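Local coordinates for protein computational Design of Enzyme (PDB 3TP4) that is a computationally designed enzyme, built on what appears to be a glycoside hydrolase family 26 barrel and probably meant to carry an activated serine-containing catalytic triad, at residues L44-T49 against T53-N58; G322-A327 against V332-D337. All blocks are in the same frame, centred on the assembly; numbering follows the deposited sequence.

Contact 1: L44-T49 against T53-N58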
ATOM      1  N   LEU A  44     -14.913  -8.911 -19.332  1.00 35.05           N
ATOM      2  CA  LEU A  44     -16.183  -8.942 -20.056  1.00 30.99           C
ATOM      3  C   LEU A  44     -16.005  -9.493 -21.459  1.00 35.62           C
ATOM      4  O   LEU A  44     -16.981  -9.840 -22.113  1.00 35.55           O
ATOM      5  CB  LEU A  44     -16.815  -7.553 -20.154  1.00 37.52           C
ATOM      6  CG  LEU A  44     -16.761  -6.640 -18.931  1.00 45.59           C
ATOM      7  CD1 LEU A  44     -17.833  -5.578 -19.057  1.00 47.69           C
ATOM      8  CD2 LEU A  44     -16.951  -7.435 -17.664  1.00 54.76           C
ATOM      9  N   THR A  45     -14.768  -9.568 -21.935  1.00 35.18           N
ATOM     10  CA  THR A  45     -14.535 -10.021 -23.307  1.00 39.42           C
ATOM     11  C   THR A  45     -13.747 -11.319 -23.336  1.00 38.48           C
ATOM     12  O   THR A  45     -13.460 -11.849 -24.404  1.00 39.80           O
ATOM     13  CB  THR A  45     -13.744  -8.985 -24.138  1.00 36.65           C
ATOM     14  OG1 THR A  45     -12.380  -8.965 -23.702  1.00 35.64           O
ATOM     15  CG2 THR A  45     -14.340  -7.610 -24.000  1.00 37.19           C
ATOM     16  N   THR A  46     -13.389 -11.823 -22.160  1.00 34.65           N
ATOM     17  CA  THR A  46     -12.483 -12.964 -22.062  1.00 37.62           C
ATOM     18  C   THR A  46     -13.204 -14.301 -21.979  1.00 44.80           C
ATOM     19  O   THR A  46     -12.608 -15.349 -22.228  1.00 42.34           O
ATOM     20  CB  THR A  46     -11.627 -12.862 -20.799  1.00 35.66           C
ATOM     21  OG1 THR A  46     -12.493 -12.656 -19.679  1.00 33.54           O
ATOM     22  CG2 THR A  46     -10.646 -11.687 -20.909  1.00 33.92           C
ATOM     23  N   GLY A  47     -14.479 -14.269 -21.607  1.00 48.43           N
ATOM     24  CA  GLY A  47     -15.145 -15.484 -21.174  1.00 52.11           C
ATOM     25  C   GLY A  47     -14.465 -15.954 -19.896  1.00 49.84           C
ATOM     26  O   GLY A  47     -13.821 -15.155 -19.220  1.00 44.26           O
ATOM     27  N   PRO A  48     -14.598 -17.247 -19.561  1.00 50.55           N
ATOM     28  CA  PRO A  48     -13.965 -17.819 -18.366  1.00 47.61           C
ATOM     29  C   PRO A  48     -12.469 -17.523 -18.306  1.00 45.64           C
ATOM     30  O   PRO A  48     -11.750 -17.781 -19.271  1.00 47.61           O
ATOM     31  CB  PRO A  48     -14.194 -19.321 -18.542  1.00 55.17           C
ATOM     32  CG  PRO A  48     -15.450 -19.407 -19.339  1.00 59.20           C
ATOM     33  CD  PRO A  48     -15.402 -18.246 -20.291  1.00 56.98           C
ATOM     34  N   THR A  49     -12.007 -16.996 -17.176  1.00 43.49           N
ATOM     35  CA  THR A  49     -10.618 -16.564 -17.048  1.00 43.68           C
ATOM     36  C   THR A  49      -9.712 -17.671 -16.513  1.00 45.66           C
ATOM     37  O   THR A  49     -10.171 -18.578 -15.830  1.00 44.62           O
ATOM     38  CB  THR A  49     -10.520 -15.342 -16.128  1.00 43.56           C
ATOM     39  OG1 THR A  49     -11.061 -15.672 -14.842  1.00 45.98           O
ATOM     40  CG2 THR A  49     -11.311 -14.182 -16.719  1.00 36.89           C
ATOM     41  N   THR A  53      -5.594 -14.223 -19.966  1.00 29.49           N
ATOM     42  CA  THR A  53      -6.269 -13.314 -20.887  1.00 34.59           C
ATOM     43  C   THR A  53      -6.848 -12.119 -20.145  1.00 37.21           C
ATOM     44  O   THR A  53      -7.089 -12.201 -18.944  1.00 36.77           O
ATOM     45  CB  THR A  53      -7.398 -14.019 -21.663  1.00 37.22           C
ATOM     46  OG1 THR A  53      -8.375 -14.514 -20.734  1.00 37.41           O
ATOM     47  CG2 THR A  53      -6.836 -15.177 -22.502  1.00 34.99           C
ATOM     48  N   SER A  54      -7.088 -11.024 -20.870  1.00 30.54           N
ATOM     49  CA  SER A  54      -7.492  -9.746 -20.272  1.00 25.68           C
ATOM     50  C   SER A  54      -8.281  -8.865 -21.245  1.00 26.21           C
ATOM     51  O   SER A  54      -7.958  -8.812 -22.431  1.00 31.83           O
ATOM     52  CB  SER A  54      -6.241  -8.989 -19.823  1.00 26.73           C
ATOM     53  OG  SER A  54      -6.544  -7.652 -19.459  1.00 27.89           O
ATOM     54  N   ASP A  55      -9.298  -8.163 -20.752  1.00 26.83           N
ATOM     55  CA  ASP A  55      -9.989  -7.162 -21.564  1.00 26.92           C
ATOM     56  C   ASP A  55      -9.012  -6.110 -22.092  1.00 28.71           C
ATOM     57  O   ASP A  55      -9.219  -5.539 -23.157  1.00 28.56           O
ATOM     58  CB  ASP A  55     -11.058  -6.425 -20.758  1.00 22.73           C
ATOM     59  CG  ASP A  55     -12.274  -7.286 -20.466  1.00 30.04           C
ATOM     60  OD1 ASP A  55     -12.387  -8.371 -21.060  1.00 32.47           O
ATOM     61  OD2 ASP A  55     -13.111  -6.865 -19.644  1.00 32.30           O
ATOM     62  N   VAL A  56      -7.971  -5.831 -21.318  1.00 29.11           N
ATOM     63  CA  VAL A  56      -6.992  -4.827 -21.709  1.00 26.36           C
ATOM     64  C   VAL A  56      -6.234  -5.289 -22.943  1.00 24.09           C
ATOM     65  O   VAL A  56      -6.021  -4.522 -23.872  1.00 26.72           O
ATOM     66  CB  VAL A  56      -5.990  -4.533 -20.586  1.00 28.85           C
ATOM     67  CG1 VAL A  56      -4.919  -3.569 -21.092  1.00 34.52           C
ATOM     68  CG2 VAL A  56      -6.703  -3.949 -19.387  1.00 24.89           C
ATOM     69  N   LYS A  57      -5.821  -6.549 -22.938  1.00 24.82           N
ATOM     70  CA  LYS A  57      -5.173  -7.138 -24.099  1.00 26.45           C
ATOM     71  C   LYS A  57      -6.123  -7.132 -25.300  1.00 30.30           C
ATOM     72  O   LYS A  57      -5.727  -6.764 -26.406  1.00 29.71           O
ATOM     73  CB  LYS A  57      -4.694  -8.559 -23.759  1.00 26.10           C
ATOM     74  CG  LYS A  57      -4.261  -9.416 -24.946  1.00 30.59           C
ATOM     75  CD  LYS A  57      -3.022  -8.851 -25.641  1.00 30.36           C
ATOM     76  CE  LYS A  57      -2.589  -9.747 -26.796  1.00 30.06           C
ATOM     77  NZ  LYS A  57      -1.359  -9.243 -27.484  1.00 33.94           N
ATOM     78  N   ASN A  58      -7.381  -7.515 -25.090  1.00 33.07           N
ATOM     79  CA  ASN A  58      -8.325  -7.582 -26.213  1.00 36.84           C
ATOM     80  C   ASN A  58      -8.648  -6.215 -26.805  1.00 33.46           C
ATOM     81  O   ASN A  58      -8.816  -6.086 -28.014  1.00 29.50           O
ATOM     82  CB  ASN A  58      -9.615  -8.321 -25.837  1.00 32.99           C
ATOM     83  CG  ASN A  58      -9.368  -9.784 -25.486  1.00 36.11           C
ATOM     84  OD1 ASN A  58      -8.323 -10.342 -25.811  1.00 34.55           O
ATOM     85  ND2 ASN A  58     -10.324 -10.404 -24.809  1.00 33.00           N
TER
HETATM   86  O   HOH W   1      -9.362 -17.163 -20.849  1.00 53.25           O
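The carboxylate of D55 receives three donors from L44 and T45, and they differ in angle of approach rather than in length. L44 N points at D55 OD2 over 2.7 Å, nearly straight at 175° and on the syn lone pair. T45 N reaches D55 OD1 over 2.8 Å, again from the syn side but out of the carboxylate plane and more bent. T45 OG1 donates to the same oxygen at 2.7 Å from above that plane, on the face that T45 N also uses. Both oxygens are thus gripped, N324 ND2 adds a second donor to OD2, and so many donors would be expected to favour the charged form. With chi1 near 72°, T45 OG1 lies between its own backbone N and carbonyl carbon, which places it between D55 and N58: besides giving to D55, it accepts from N58 ND2 at 2.7 Å, almost in the amide plane of N58. A hydroxyl thus relays between an aspartate and an amide one helical turn further on. Farther out, the methyl CG2 of T46 packs across T53 OG1 and the backbone N of S54, 3.6 Å from T53 OG1, while a water bridges P48 O and T53 OG1. S54 is the N-cap of helix 55-60: its OG accepts from V56 N and also bonds T39. Through the bonds to D55 and N58 the loop that follows strand 32-37 lies against the first turn of that helix, with V334 touching T45 and D55, and V56, whose side chain touches F34 and H36 of the strand.

Contact 2: G322-A327 against V332-D337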
ATOM      1  N   GLY A 322      -9.798   0.256 -12.027  1.00 26.20           N
ATOM      2  CA  GLY A 322     -10.505  -0.792 -11.310  1.00 28.13           C
ATOM      3  C   GLY A 322     -10.858  -2.065 -12.067  1.00 31.37           C
ATOM      4  O   GLY A 322     -10.675  -2.178 -13.283  1.00 29.72           O
ATOM      5  N   GLU A 323     -11.406  -3.023 -11.327  1.00 27.31           N
ATOM      6  CA  GLU A 323     -11.705  -4.347 -11.866  1.00 26.99           C
ATOM      7  C   GLU A 323     -12.875  -4.345 -12.862  1.00 25.47           C
ATOM      8  O   GLU A 323     -13.860  -3.632 -12.685  1.00 31.58           O
ATOM      9  CB  GLU A 323     -12.003  -5.311 -10.704  1.00 29.52           C
ATOM     10  CG  GLU A 323     -12.058  -6.784 -11.100  1.00 41.04           C
ATOM     11  CD  GLU A 323     -12.011  -7.708  -9.885  1.00 49.96           C
ATOM     12  OE1 GLU A 323     -12.409  -7.260  -8.790  1.00 48.51           O
ATOM     13  OE2 GLU A 323     -11.566  -8.869 -10.020  1.00 53.10           O
ATOM     14  N   ASN A 324     -12.765  -5.154 -13.908  1.00 28.37           N
ATOM     15  CA  ASN A 324     -13.860  -5.309 -14.859  1.00 29.18           C
ATOM     16  C   ASN A 324     -14.804  -6.459 -14.450  1.00 28.62           C
ATOM     17  O   ASN A 324     -14.712  -7.558 -14.978  1.00 30.24           O
ATOM     18  CB  ASN A 324     -13.310  -5.543 -16.266  1.00 24.74           C
ATOM     19  CG  ASN A 324     -13.008  -4.242 -16.997  1.00 27.53           C
ATOM     20  OD1 ASN A 324     -12.782  -3.209 -16.376  1.00 28.80           O
ATOM     21  ND2 ASN A 324     -13.033  -4.287 -18.321  1.00 25.99           N
ATOM     22  N   ALA A 325     -15.696  -6.195 -13.501  1.00 32.59           N
ATOM     23  CA  ALA A 325     -16.526  -7.256 -12.929  1.00 38.20           C
ATOM     24  C   ALA A 325     -17.636  -7.693 -13.878  1.00 42.09           C
ATOM     25  O   ALA A 325     -17.747  -8.871 -14.210  1.00 46.45           O
ATOM     26  CB  ALA A 325     -17.107  -6.819 -11.599  1.00 39.52           C
ATOM     27  N   ASP A 326     -18.450  -6.741 -14.323  1.00 41.19           N
ATOM     28  CA  ASP A 326     -19.556  -7.052 -15.222  1.00 45.83           C
ATOM     29  C   ASP A 326     -20.006  -5.820 -16.002  1.00 42.02           C
ATOM     30  O   ASP A 326     -19.475  -4.727 -15.806  1.00 36.50           O
ATOM     31  CB  ASP A 326     -20.725  -7.639 -14.425  1.00 45.26           C
ATOM     32  CG  ASP A 326     -21.085  -6.795 -13.222  1.00 45.09           C
ATOM     33  OD1 ASP A 326     -21.209  -5.562 -13.371  1.00 43.85           O
ATOM     34  OD2 ASP A 326     -21.230  -7.359 -12.121  1.00 57.26           O
ATOM     35  N   ALA A 327     -20.996  -6.001 -16.872  1.00 40.56           N
ATOM     36  CA  ALA A 327     -21.470  -4.922 -17.735  1.00 45.23           C
ATOM     37  C   ALA A 327     -21.829  -3.673 -16.944  1.00 38.69           C
ATOM     38  O   ALA A 327     -21.573  -2.549 -17.383  1.00 33.94           O
ATOM     39  CB  ALA A 327     -22.668  -5.383 -18.570  1.00 44.66           C
ATOM     40  N   VAL A 332     -12.303  -0.546 -17.351  1.00 24.55           N
ATOM     41  CA  VAL A 332     -11.709  -0.504 -18.691  1.00 27.01           C
ATOM     42  C   VAL A 332     -12.813  -0.720 -19.729  1.00 30.27           C
ATOM     43  O   VAL A 332     -13.476  -1.750 -19.715  1.00 32.46           O
ATOM     44  CB  VAL A 332     -10.612  -1.576 -18.860  1.00 24.40           C
ATOM     45  CG1 VAL A 332     -10.210  -1.721 -20.339  1.00 27.09           C
ATOM     46  CG2 VAL A 332      -9.381  -1.252 -17.969  1.00 26.77           C
ATOM     47  N   PRO A 333     -13.015   0.254 -20.631  1.00 30.43           N
ATOM     48  CA  PRO A 333     -14.057   0.128 -21.662  1.00 32.57           C
ATOM     49  C   PRO A 333     -13.875  -1.116 -22.523  1.00 33.26           C
ATOM     50  O   PRO A 333     -12.748  -1.542 -22.765  1.00 28.82           O
ATOM     51  CB  PRO A 333     -13.861   1.381 -22.528  1.00 29.44           C
ATOM     52  CG  PRO A 333     -13.131   2.343 -21.668  1.00 29.25           C
ATOM     53  CD  PRO A 333     -12.272   1.524 -20.738  1.00 27.63           C
ATOM     54  N   VAL A 334     -14.987  -1.686 -22.979  1.00 30.50           N
ATOM     55  CA  VAL A 334     -14.972  -2.847 -23.854  1.00 32.65           C
ATOM     56  C   VAL A 334     -15.877  -2.521 -25.038  1.00 31.18           C
ATOM     57  O   VAL A 334     -16.533  -1.477 -25.034  1.00 33.24           O
ATOM     58  CB  VAL A 334     -15.423  -4.130 -23.109  1.00 38.63           C
ATOM     59  CG1 VAL A 334     -14.483  -4.410 -21.951  1.00 34.51           C
ATOM     60  CG2 VAL A 334     -16.851  -3.993 -22.603  1.00 34.70           C
ATOM     61  N   PRO A 335     -15.874  -3.369 -26.078  1.00 35.53           N
ATOM     62  CA  PRO A 335     -16.684  -3.000 -27.243  1.00 36.23           C
ATOM     63  C   PRO A 335     -18.120  -2.742 -26.804  1.00 40.58           C
ATOM     64  O   PRO A 335     -18.658  -3.477 -25.979  1.00 36.62           O
ATOM     65  CB  PRO A 335     -16.589  -4.237 -28.134  1.00 35.24           C
ATOM     66  CG  PRO A 335     -15.263  -4.828 -27.787  1.00 35.34           C
ATOM     67  CD  PRO A 335     -15.131  -4.622 -26.298  1.00 36.71           C
ATOM     68  N   GLY A 336     -18.723  -1.684 -27.322  1.00 41.22           N
ATOM     69  CA  GLY A 336     -20.056  -1.316 -26.899  1.00 40.66           C
ATOM     70  C   GLY A 336     -20.061  -0.110 -25.987  1.00 38.10           C
ATOM     71  O   GLY A 336     -21.071   0.583 -25.904  1.00 35.88           O
ATOM     72  N   ASP A 337     -18.944   0.139 -25.297  1.00 29.61           N
ATOM     73  CA  ASP A 337     -18.845   1.285 -24.402  1.00 30.66           C
ATOM     74  C   ASP A 337     -18.478   2.533 -25.167  1.00 33.82           C
ATOM     75  O   ASP A 337     -17.643   2.491 -26.071  1.00 35.73           O
ATOM     76  CB  ASP A 337     -17.789   1.055 -23.314  1.00 36.24           C
ATOM     77  CG  ASP A 337     -18.167  -0.057 -22.361  1.00 37.42           C
ATOM     78  OD1 ASP A 337     -19.360  -0.425 -22.312  1.00 36.68           O
ATOM     79  OD2 ASP A 337     -17.264  -0.552 -21.655  1.00 32.05           O
TER
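N324 turns its CG anti to its own carbonyl carbon (chi1 -86°), and its second torsion then sets the amide so that both of its ends face the backbone of V332. V332 N donates to N324 OD1 over 2.9 Å, at 171° and in the carbonyl plane on a lone pair. In return N324 ND2 gives to V332 O, also at 2.9 Å and on a lone pair of that carbonyl, although the acceptor lies 20° out of the amide plane. The two bonds run in opposite directions between one side-chain amide and one residue's main chain, so they fix which end of the amide carries nitrogen and resist its rotation. OD1 has further company, since it also accepts from F331 N. With the amide cut back to an alanine, V332 N and O would probably lose these mates, and F331 N and D55 OD2 would each lose a partner too. Packing adds less, with CB of V332 3.7 Å from N324 ND2 and V334 CG1 3.9 Å from that same nitrogen. Beyond the amide the chain enters a type II turn from V334 to D337, closed by D337 N bonding V334 O at 2.9 Å; D337 OD2 accepts from V334 N and is also hydrogen-bonded to H330 NE2. Both segments belong to the loop between strand 318-321 and helix 340-348. V332 meets F343 of that helix, F34 and H36 of strand 32-37, and V56 of helix 55-60, while P333 lies against L340 and F343.

In the fold
Contact 1 closes before contact 2 opens along the chain, yet their centres lie only about 10 Å apart, about 26 and 25 Å from the centre of the chain. They belong to loops that follow strands 32-37 and 318-321, which pair in parallel in the barrel-like sheet. The two meet directly: D55 OD2 lies 2.9 Å from N324 ND2, a probable hydrogen bond, and L44 CD2 packs 3.5 Å from N324 O. Early and late parts of the barrel are thereby joined by direct contact at one end. A possible Ser-His-Glu triad, S70, H37 and E320, would draw two members from these strands; the N324 side chain lies near it without touching.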